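Local coordinates for protein carbohydrate deacetylase (Enterococcus faecalis, PDB 2I5I) that probably removes acetyl groups from acetylated carbohydrates, a magnesium-dependent step in the breakdown of oligosaccharides, at residues Val33-Thr41 with Leu59-Leu69; Arg123-His134 with Tyr151-Arg160. All coordinates share one frame; numbering follows the deposited sequence.

Contact 1 (V33-T41 with L59-L69) closes before contact 2 (R123-H134 with Y151-R160) opens, so the two follow in series along the chain, with centres about 9 Å apart near the middle of the fold. Both belong to one parallel sheet: strand 35-38 pairs with strand 60-65, which pairs in turn with strand 127-129. D128 is one direct tie, its OD1 2.6 Å from H64 ND1 and its OD2 2.7 Å from T37 OG1, both probable hydrogen bonds. H130 of contact 2 is a predicted magnesium ligand, and H64 of contact 1 and D13 face the same vacant point, consistent with one metal site that both contacts shape.

Contact 1 (Val33-Thr41 with Leu59-Leu69); sequences VTSTTALPT and LAIGVHLTLTL
T36 and A38 alternate with A60, G62 and H64 in a parallel ladder: T36 N donates to A60 O, G62 N to T36 O, A38 N to G62 O, and H64 N to A38 O at 2.8 Å. The axes of these short strands run 37° from parallel, so the pair is twisted. On the face of T36 and A38, the methyl CG2 of T36 lies alongside I61, 3.8 Å from its CG1, while L59 CD2 abuts the same methyl. A38 CB, the smaller bump, meets I61 CG2 at 4.1 Å. On the other face, T37 CG2 fills the hollow over G62, 3.8 Å from its C, where the glycine carries no side chain. T37 holds OG1 between its backbone N and carbonyl carbon (chi1 47°), bringing it to 3.1 Å from H64 ND1; the carboxylate of D128 hydrogen-bonds to both. Beyond the ladder, L39 runs beside H64 and sets CD2 at the ring edge, 3.5 Å from H64 CD2, and its CD1 meets L69 CD1 tip to tip. T41 OG1, bridged to H64 O by a water, lodges between T66 CG2 (3.4 Å) and L69 CD2, and P40 crosses V63 at about a right angle. With helix 45-55 between the strands, this is a beta-alpha-beta crossover, its H64 end consistent with a metal site shared with D13 and H130.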
loop_
_atom_site.group_PDB
_atom_site.type_symbol
_atom_site.label_atom_id
_atom_site.label_comp_id
_atom_site.label_asym_id
_atom_site.label_seq_id
_atom_site.Cartn_x
_atom_site.Cartn_y
_atom_site.Cartn_z
ATOM N N VAL A 33 14.676 -18.530 4.423
ATOM C CA VAL A 33 14.679 -17.778 5.677
ATOM C C VAL A 33 13.240 -17.508 6.105
ATOM O O VAL A 33 12.429 -16.951 5.357
ATOM C CB VAL A 33 15.458 -16.455 5.585
ATOM C CG1 VAL A 33 15.262 -15.616 6.840
ATOM C CG2 VAL A 33 16.933 -16.735 5.320
ATOM N N THR A 34 12.880 -17.918 7.324
ATOM C CA THR A 34 11.496 -17.752 7.765
ATOM C C THR A 34 11.319 -16.712 8.849
ATOM O O THR A 34 10.188 -16.315 9.193
ATOM C CB THR A 34 10.941 -19.095 8.323
ATOM O OG1 THR A 34 11.589 -19.271 9.591
ATOM C CG2 THR A 34 11.302 -20.285 7.466
ATOM N N SER A 35 12.422 -16.243 9.397
ATOM C CA SER A 35 12.479 -15.334 10.522
ATOM C C SER A 35 13.736 -14.485 10.493
ATOM O O SER A 35 14.717 -14.879 9.842
ATOM C CB SER A 35 12.444 -16.201 11.786
ATOM O OG SER A 35 12.541 -15.420 12.958
ATOM N N THR A 36 13.711 -13.373 11.198
ATOM C CA THR A 36 14.894 -12.557 11.431
ATOM C C THR A 36 14.815 -11.936 12.814
ATOM O O THR A 36 13.733 -11.838 13.412
ATOM C CB THR A 36 15.037 -11.485 10.339
ATOM O OG1 THR A 36 16.310 -10.817 10.368
ATOM C CG2 THR A 36 13.953 -10.426 10.546
ATOM N N THR A 37 15.967 -11.493 13.298
ATOM C CA THR A 37 15.980 -10.723 14.554
ATOM C C THR A 37 16.712 -9.403 14.314
ATOM O O THR A 37 17.771 -9.466 13.679
ATOM C CB THR A 37 16.619 -11.485 15.716
ATOM O OG1 THR A 37 17.858 -12.074 15.326
ATOM C CG2 THR A 37 15.654 -12.595 16.135
ATOM N N ALA A 38 16.100 -8.340 14.788
ATOM C CA ALA A 38 16.447 -6.965 14.477
ATOM C C ALA A 38 17.098 -6.192 15.608
ATOM O O ALA A 38 16.717 -6.362 16.770
ATOM C CB ALA A 38 15.149 -6.250 14.072
ATOM N N LEU A 39 18.048 -5.325 15.253
ATOM C CA LEU A 39 18.755 -4.484 16.209
ATOM C C LEU A 39 18.115 -3.122 16.410
ATOM O O LEU A 39 18.336 -2.188 15.627
ATOM C CB LEU A 39 20.195 -4.309 15.744
ATOM C CG LEU A 39 21.076 -5.548 15.576
ATOM C CD1 LEU A 39 22.112 -5.314 14.489
ATOM C CD2 LEU A 39 21.752 -5.900 16.913
ATOM N N PRO A 40 17.354 -2.893 17.474
ATOM C CA PRO A 40 16.881 -1.549 17.776
ATOM C C PRO A 40 17.971 -0.524 18.075
ATOM O O PRO A 40 17.750 0.693 18.035
ATOM C CB PRO A 40 16.032 -1.718 19.055
ATOM C CG PRO A 40 16.260 -3.106 19.514
ATOM C CD PRO A 40 16.908 -3.908 18.447
ATOM N N THR A 41 19.174 -0.986 18.393
ATOM C CA THR A 41 20.308 -0.137 18.702
ATOM C C THR A 41 20.904 0.453 17.429
ATOM O O THR A 41 21.749 1.345 17.463
ATOM C CB THR A 41 21.409 -0.917 19.457
ATOM O OG1 THR A 41 21.516 -2.244 18.940
ATOM C CG2 THR A 41 21.002 -1.003 20.923
ATOM N N LEU A 59 7.329 -11.858 6.800
ATOM C CA LEU A 59 8.556 -12.195 7.539
ATOM C C LEU A 59 8.375 -12.047 9.040
ATOM O O LEU A 59 7.927 -11.010 9.521
ATOM C CB LEU A 59 9.710 -11.337 7.033
ATOM C CG LEU A 59 11.045 -11.441 7.772
ATOM C CD1 LEU A 59 11.567 -12.866 7.728
ATOM C CD2 LEU A 59 12.079 -10.485 7.200
ATOM N N ALA A 60 8.727 -13.112 9.775
ATOM C CA ALA A 60 8.612 -13.027 11.235
ATOM C C ALA A 60 9.843 -12.339 11.806
ATOM O O ALA A 60 10.976 -12.528 11.362
ATOM C CB ALA A 60 8.387 -14.407 11.826
ATOM N N ILE A 61 9.633 -11.486 12.817
ATOM C CA ILE A 61 10.716 -10.672 13.333
ATOM C C ILE A 61 10.776 -10.634 14.870
ATOM O O ILE A 61 9.779 -10.292 15.498
ATOM C CB ILE A 61 10.600 -9.217 12.827
ATOM C CG1 ILE A 61 10.505 -9.151 11.299
ATOM C CG2 ILE A 61 11.731 -8.361 13.357
ATOM C CD1 ILE A 61 10.330 -7.728 10.795
ATOM N N GLY A 62 11.935 -10.971 15.407
ATOM C CA GLY A 62 12.224 -10.940 16.834
ATOM C C GLY A 62 13.238 -9.856 17.144
ATOM O O GLY A 62 13.733 -9.135 16.262
ATOM N N VAL A 63 13.579 -9.729 18.433
ATOM C CA VAL A 63 14.481 -8.657 18.859
ATOM C C VAL A 63 15.877 -9.215 19.141
ATOM O O VAL A 63 16.051 -10.180 19.894
ATOM C CB VAL A 63 13.920 -7.886 20.066
ATOM C CG1 VAL A 63 13.615 -8.808 21.249
ATOM C CG2 VAL A 63 14.858 -6.774 20.514
ATOM N N HIS A 64 16.872 -8.606 18.502
ATOM C CA HIS A 64 18.278 -8.918 18.593
ATOM C C HIS A 64 18.943 -8.055 19.666
ATOM O O HIS A 64 19.392 -6.935 19.427
ATOM C CB HIS A 64 18.956 -8.675 17.245
ATOM C CG HIS A 64 20.095 -9.586 16.918
ATOM N ND1 HIS A 64 20.096 -10.926 17.201
ATOM C CD2 HIS A 64 21.280 -9.358 16.311
ATOM C CE1 HIS A 64 21.214 -11.492 16.800
ATOM N NE2 HIS A 64 21.963 -10.551 16.249
ATOM N N LEU A 65 18.980 -8.559 20.910
ATOM C CA LEU A 65 19.615 -7.780 21.975
ATOM C C LEU A 65 21.128 -7.749 21.803
ATOM O O LEU A 65 21.677 -8.682 21.221
ATOM C CB LEU A 65 19.274 -8.375 23.342
ATOM C CG LEU A 65 17.793 -8.469 23.713
ATOM C CD1 LEU A 65 17.708 -9.318 24.985
ATOM C CD2 LEU A 65 17.147 -7.118 23.911
ATOM N N THR A 66 21.801 -6.710 22.295
ATOM C CA THR A 66 23.237 -6.587 22.212
ATOM C C THR A 66 23.870 -5.850 23.394
ATOM O O THR A 66 23.276 -4.995 24.057
ATOM C CB THR A 66 23.661 -5.857 20.903
ATOM O OG1 THR A 66 25.082 -5.930 20.758
ATOM C CG2 THR A 66 23.245 -4.411 20.969
ATOM N N LEU A 67 25.115 -6.236 23.631
ATOM C CA LEU A 67 26.021 -5.575 24.535
ATOM C C LEU A 67 27.346 -5.240 23.854
ATOM O O LEU A 67 28.231 -4.675 24.484
ATOM C CB LEU A 67 26.325 -6.458 25.757
ATOM C CG LEU A 67 25.159 -6.672 26.720
ATOM C CD1 LEU A 67 25.535 -7.651 27.827
ATOM C CD2 LEU A 67 24.688 -5.361 27.325
ATOM N N THR A 68 27.492 -5.591 22.571
ATOM C CA THR A 68 28.816 -5.583 21.954
ATOM C C THR A 68 28.793 -5.072 20.517
ATOM O O THR A 68 29.756 -5.263 19.777
ATOM C CB THR A 68 29.401 -7.019 21.938
ATOM O OG1 THR A 68 28.549 -7.838 21.126
ATOM C CG2 THR A 68 29.411 -7.670 23.309
ATOM N N LEU A 69 27.701 -4.443 20.091
ATOM C CA LEU A 69 27.585 -4.021 18.693
ATOM C C LEU A 69 28.652 -2.961 18.402
ATOM O O LEU A 69 28.693 -1.888 19.001
ATOM C CB LEU A 69 26.204 -3.513 18.355
ATOM C CG LEU A 69 25.864 -3.085 16.928
ATOM C CD1 LEU A 69 25.837 -4.264 15.974
ATOM C CD2 LEU A 69 24.510 -2.383 16.885
HETATM O O HOH W 1 19.844 -4.338 20.086
#

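Contact 2 (Arg123-His134 with Tyr151-Arg160); sequences RPDHIDSHHNVH and YQLPLRNASR
I127 and L155 face each other in a single backbone bridge: I127 N donates to P154 O, and R156 N to I127 O at 2.9 Å. Around it the packing is close. L155 swings CG anti to its backbone N (chi1 172°), carrying CD1 to I127 CG2 at 3.6 Å; the H134 ring meets this CD1 from another side, NE2 at 3.7 Å. L153 crosses P124 and I127 at about a right angle, CD1 touching P124 CG and I127 CG1. H134 NE2 gives a nearly straight bond to R156 O (2.9 Å, 173° at the hydrogen), in the ring plane but above the carbonyl plane. The ends are looser and wetter. At one, R123 NH2 donates to Y151 O (3.0 Å), which lies in the guanidinium plane; a water joins R123 NE to Q152 O, and E259 of the second subunit pairs with NH1. At the other, the N132 amide stacks over a face of the R160 guanidinium, planes 14° apart, while ND2 bonds only weakly to A158 O and two waters donate to OD1. Back in the buried middle, D128 OD2 sits 3.1 Å above the centre of the R156 guanidinium, a salt bridge without a directed N-H. The same OD2 also bonds T37, and OD1 bonds H64. R156 thus gathers D128, D12 and E210 round one guanidinium, its charge probably balancing theirs.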
loop_
_atom_site.group_PDB
_atom_site.type_symbol
_atom_site.label_atom_id
_atom_site.label_comp_id
_atom_site.label_asym_id
_atom_site.label_seq_id
_atom_site.Cartn_x
_atom_site.Cartn_y
_atom_site.Cartn_z
ATOM N N ARG A 123 5.197 -5.994 18.274
ATOM C CA ARG A 123 5.814 -6.772 19.344
ATOM C C ARG A 123 6.845 -7.706 18.748
ATOM O O ARG A 123 6.518 -8.360 17.748
ATOM C CB ARG A 123 4.708 -7.572 20.043
ATOM C CG ARG A 123 5.113 -8.187 21.374
ATOM C CD ARG A 123 3.845 -8.620 22.126
ATOM N NE ARG A 123 4.251 -8.913 23.502
ATOM C CZ ARG A 123 4.172 -8.051 24.502
ATOM N NH1 ARG A 123 3.712 -6.813 24.418
ATOM N NH2 ARG A 123 4.584 -8.485 25.690
ATOM N N PRO A 124 8.038 -7.874 19.292
ATOM C CA PRO A 124 8.901 -8.923 18.737
ATOM C C PRO A 124 8.231 -10.275 18.943
ATOM O O PRO A 124 7.441 -10.434 19.881
ATOM C CB PRO A 124 10.163 -8.808 19.574
ATOM C CG PRO A 124 9.804 -8.035 20.789
ATOM C CD PRO A 124 8.623 -7.179 20.444
ATOM N N ASP A 125 8.485 -11.285 18.117
ATOM C CA ASP A 125 7.883 -12.593 18.399
ATOM C C ASP A 125 8.832 -13.452 19.233
ATOM O O ASP A 125 8.486 -14.564 19.678
ATOM C CB ASP A 125 7.476 -13.246 17.080
ATOM C CG ASP A 125 8.596 -13.792 16.230
ATOM O OD1 ASP A 125 9.753 -13.436 16.523
ATOM O OD2 ASP A 125 8.314 -14.571 15.283
ATOM N N HIS A 126 10.060 -12.979 19.444
ATOM C CA HIS A 126 11.052 -13.704 20.230
ATOM C C HIS A 126 12.286 -12.847 20.471
ATOM O O HIS A 126 12.401 -11.719 19.986
ATOM C CB HIS A 126 11.423 -15.019 19.561
ATOM C CG HIS A 126 12.428 -15.020 18.468
ATOM N ND1 HIS A 126 12.113 -14.644 17.181
ATOM C CD2 HIS A 126 13.738 -15.367 18.437
ATOM C CE1 HIS A 126 13.194 -14.769 16.422
ATOM N NE2 HIS A 126 14.214 -15.198 17.150
ATOM N N ILE A 127 13.196 -13.408 21.252
ATOM C CA ILE A 127 14.414 -12.759 21.683
ATOM C C ILE A 127 15.624 -13.625 21.382
ATOM O O ILE A 127 15.628 -14.842 21.560
ATOM C CB ILE A 127 14.409 -12.472 23.215
ATOM C CG1 ILE A 127 13.296 -11.538 23.662
ATOM C CG2 ILE A 127 15.760 -11.958 23.674
ATOM C CD1 ILE A 127 13.124 -11.457 25.162
ATOM N N ASP A 128 16.697 -12.994 20.936
ATOM C CA ASP A 128 17.991 -13.639 20.772
ATOM C C ASP A 128 19.041 -12.562 21.004
ATOM O O ASP A 128 18.646 -11.462 21.408
ATOM C CB ASP A 128 18.105 -14.336 19.437
ATOM C CG ASP A 128 18.281 -13.417 18.236
ATOM O OD1 ASP A 128 18.207 -12.187 18.382
ATOM O OD2 ASP A 128 18.488 -13.972 17.133
ATOM N N SER A 129 20.320 -12.819 20.728
ATOM C CA SER A 129 21.299 -11.774 20.968
ATOM C C SER A 129 22.470 -11.832 19.990
ATOM O O SER A 129 22.918 -12.917 19.575
ATOM C CB SER A 129 21.913 -11.915 22.389
ATOM O OG SER A 129 22.738 -13.060 22.165
ATOM N N HIS A 130 22.933 -10.628 19.691
ATOM C CA HIS A 130 24.124 -10.373 18.899
ATOM C C HIS A 130 25.327 -10.999 19.584
ATOM O O HIS A 130 25.460 -10.822 20.802
ATOM C CB HIS A 130 24.329 -8.873 18.763
ATOM C CG HIS A 130 25.446 -8.454 17.867
ATOM N ND1 HIS A 130 25.464 -8.729 16.518
ATOM C CD2 HIS A 130 26.581 -7.764 18.126
ATOM C CE1 HIS A 130 26.571 -8.233 15.980
ATOM N NE2 HIS A 130 27.267 -7.641 16.936
ATOM N N HIS A 131 26.139 -11.720 18.837
ATOM C CA HIS A 131 27.311 -12.389 19.383
ATOM C C HIS A 131 26.935 -13.440 20.426
ATOM O O HIS A 131 27.808 -13.833 21.212
ATOM C CB HIS A 131 28.254 -11.358 20.013
ATOM C CG HIS A 131 28.904 -10.480 18.973
ATOM N ND1 HIS A 131 29.672 -9.389 19.303
ATOM C CD2 HIS A 131 28.891 -10.530 17.617
ATOM C CE1 HIS A 131 30.107 -8.808 18.200
ATOM N NE2 HIS A 131 29.654 -9.479 17.148
ATOM N N ASN A 132 25.672 -13.855 20.424
ATOM C CA ASN A 132 25.164 -14.812 21.405
ATOM C C ASN A 132 25.597 -14.467 22.826
ATOM O O ASN A 132 25.979 -15.381 23.576
ATOM C CB ASN A 132 25.616 -16.241 21.095
ATOM C CG ASN A 132 24.688 -17.278 21.706
ATOM O OD1 ASN A 132 23.491 -17.045 21.843
ATOM N ND2 ASN A 132 25.253 -18.422 22.067
ATOM N N VAL A 133 25.545 -13.190 23.205
ATOM C CA VAL A 133 25.991 -12.791 24.535
ATOM C C VAL A 133 25.120 -13.278 25.694
ATOM O O VAL A 133 25.663 -13.349 26.813
ATOM C CB VAL A 133 26.162 -11.249 24.619
ATOM C CG1 VAL A 133 27.363 -10.851 23.750
ATOM C CG2 VAL A 133 24.910 -10.488 24.241
ATOM N N HIS A 134 23.864 -13.616 25.629
ATOM C CA HIS A 134 22.904 -14.258 26.489
ATOM C C HIS A 134 23.278 -15.718 26.735
ATOM O O HIS A 134 22.689 -16.347 27.616
ATOM C CB HIS A 134 21.482 -14.193 25.957
ATOM C CG HIS A 134 20.881 -15.175 25.039
ATOM N ND1 HIS A 134 21.111 -15.211 23.683
ATOM C CD2 HIS A 134 19.984 -16.181 25.252
ATOM C CE1 HIS A 134 20.424 -16.182 23.117
ATOM N NE2 HIS A 134 19.717 -16.798 24.051
ATOM N N TYR A 151 8.249 -10.204 29.383
ATOM C CA TYR A 151 7.500 -9.840 28.179
ATOM C C TYR A 151 6.815 -11.046 27.569
ATOM O O TYR A 151 6.086 -10.912 26.586
ATOM C CB TYR A 151 8.428 -9.144 27.160
ATOM C CG TYR A 151 8.828 -7.771 27.633
ATOM C CD1 TYR A 151 7.999 -6.678 27.388
ATOM C CD2 TYR A 151 10.003 -7.531 28.313
ATOM C CE1 TYR A 151 8.346 -5.410 27.815
ATOM C CE2 TYR A 151 10.362 -6.280 28.743
ATOM C CZ TYR A 151 9.530 -5.210 28.489
ATOM O OH TYR A 151 9.908 -3.963 28.929
ATOM N N GLN A 152 7.013 -12.230 28.158
ATOM C CA GLN A 152 6.284 -13.399 27.686
ATOM C C GLN A 152 6.619 -13.712 26.231
ATOM O O GLN A 152 5.738 -13.814 25.389
ATOM C CB GLN A 152 4.772 -13.224 27.832
ATOM C CG GLN A 152 4.264 -13.395 29.249
ATOM C CD GLN A 152 4.596 -14.748 29.857
ATOM O OE1 GLN A 152 3.994 -15.767 29.518
ATOM N NE2 GLN A 152 5.586 -14.738 30.741
ATOM N N LEU A 153 7.905 -13.843 25.995
ATOM C CA LEU A 153 8.475 -14.167 24.701
ATOM C C LEU A 153 9.398 -15.371 24.792
ATOM O O LEU A 153 10.119 -15.466 25.792
ATOM C CB LEU A 153 9.324 -12.994 24.188
ATOM C CG LEU A 153 8.524 -11.708 23.979
ATOM C CD1 LEU A 153 9.477 -10.537 23.819
ATOM C CD2 LEU A 153 7.585 -11.863 22.792
ATOM N N PRO A 154 9.352 -16.236 23.789
ATOM C CA PRO A 154 10.298 -17.350 23.724
ATOM C C PRO A 154 11.686 -16.777 23.423
ATOM O O PRO A 154 11.801 -15.665 22.887
ATOM C CB PRO A 154 9.797 -18.210 22.578
ATOM C CG PRO A 154 8.997 -17.266 21.742
ATOM C CD PRO A 154 8.405 -16.248 22.664
ATOM N N LEU A 155 12.696 -17.547 23.773
ATOM C CA LEU A 155 14.079 -17.124 23.728
ATOM C C LEU A 155 14.942 -18.134 23.003
ATOM O O LEU A 155 14.790 -19.345 23.224
ATOM C CB LEU A 155 14.584 -16.974 25.178
ATOM C CG LEU A 155 16.063 -16.709 25.358
ATOM C CD1 LEU A 155 16.417 -15.324 24.796
ATOM C CD2 LEU A 155 16.487 -16.769 26.818
ATOM N N ARG A 156 15.856 -17.664 22.165
ATOM C CA ARG A 156 16.746 -18.531 21.429
ATOM C C ARG A 156 17.498 -19.475 22.389
ATOM O O ARG A 156 17.960 -18.999 23.429
ATOM C CB ARG A 156 17.781 -17.712 20.642
ATOM C CG ARG A 156 18.868 -18.576 20.032
ATOM C CD ARG A 156 19.847 -17.712 19.246
ATOM N NE ARG A 156 19.360 -17.546 17.872
ATOM C CZ ARG A 156 20.009 -16.809 16.965
ATOM N NH1 ARG A 156 21.125 -16.185 17.286
ATOM N NH2 ARG A 156 19.548 -16.679 15.719
ATOM N N ASN A 157 17.620 -20.728 21.997
ATOM C CA ASN A 157 18.420 -21.691 22.770
ATOM C C ASN A 157 19.860 -21.207 22.800
ATOM O O ASN A 157 20.534 -21.101 21.772
ATOM C CB ASN A 157 18.256 -23.061 22.154
ATOM C CG ASN A 157 19.114 -24.168 22.710
ATOM O OD1 ASN A 157 20.216 -23.945 23.210
ATOM N ND2 ASN A 157 18.560 -25.372 22.589
ATOM N N ALA A 158 20.358 -20.935 23.999
ATOM C CA ALA A 158 21.698 -20.407 24.164
ATOM C C ALA A 158 22.844 -21.393 24.105
ATOM O O ALA A 158 24.014 -20.952 24.122
ATOM C CB ALA A 158 21.727 -19.693 25.529
ATOM N N SER A 159 22.636 -22.713 24.054
ATOM C CA SER A 159 23.831 -23.584 24.101
ATOM C C SER A 159 24.419 -23.907 22.742
ATOM O O SER A 159 23.705 -24.409 21.881
ATOM C CB SER A 159 23.476 -24.892 24.831
ATOM O OG SER A 159 24.232 -26.017 24.391
ATOM N N ARG A 160 25.717 -23.685 22.516
ATOM C CA ARG A 160 26.329 -24.113 21.245
ATOM C C ARG A 160 27.523 -25.038 21.475
ATOM O O ARG A 160 28.451 -25.092 20.662
ATOM C CB ARG A 160 26.796 -22.916 20.418
ATOM C CG ARG A 160 25.768 -21.796 20.358
ATOM C CD ARG A 160 26.114 -20.747 19.325
ATOM N NE ARG A 160 24.978 -19.865 19.060
ATOM C CZ ARG A 160 25.041 -18.804 18.265
ATOM N NH1 ARG A 160 26.176 -18.487 17.651
ATOM N NH2 ARG A 160 23.986 -18.033 18.054
HETATM O O HOH W 2 4.247 -11.650 24.124
HETATM O O HOH W 3 22.064 -15.426 20.165
HETATM O O HOH W 4 22.526 -19.603 20.597
#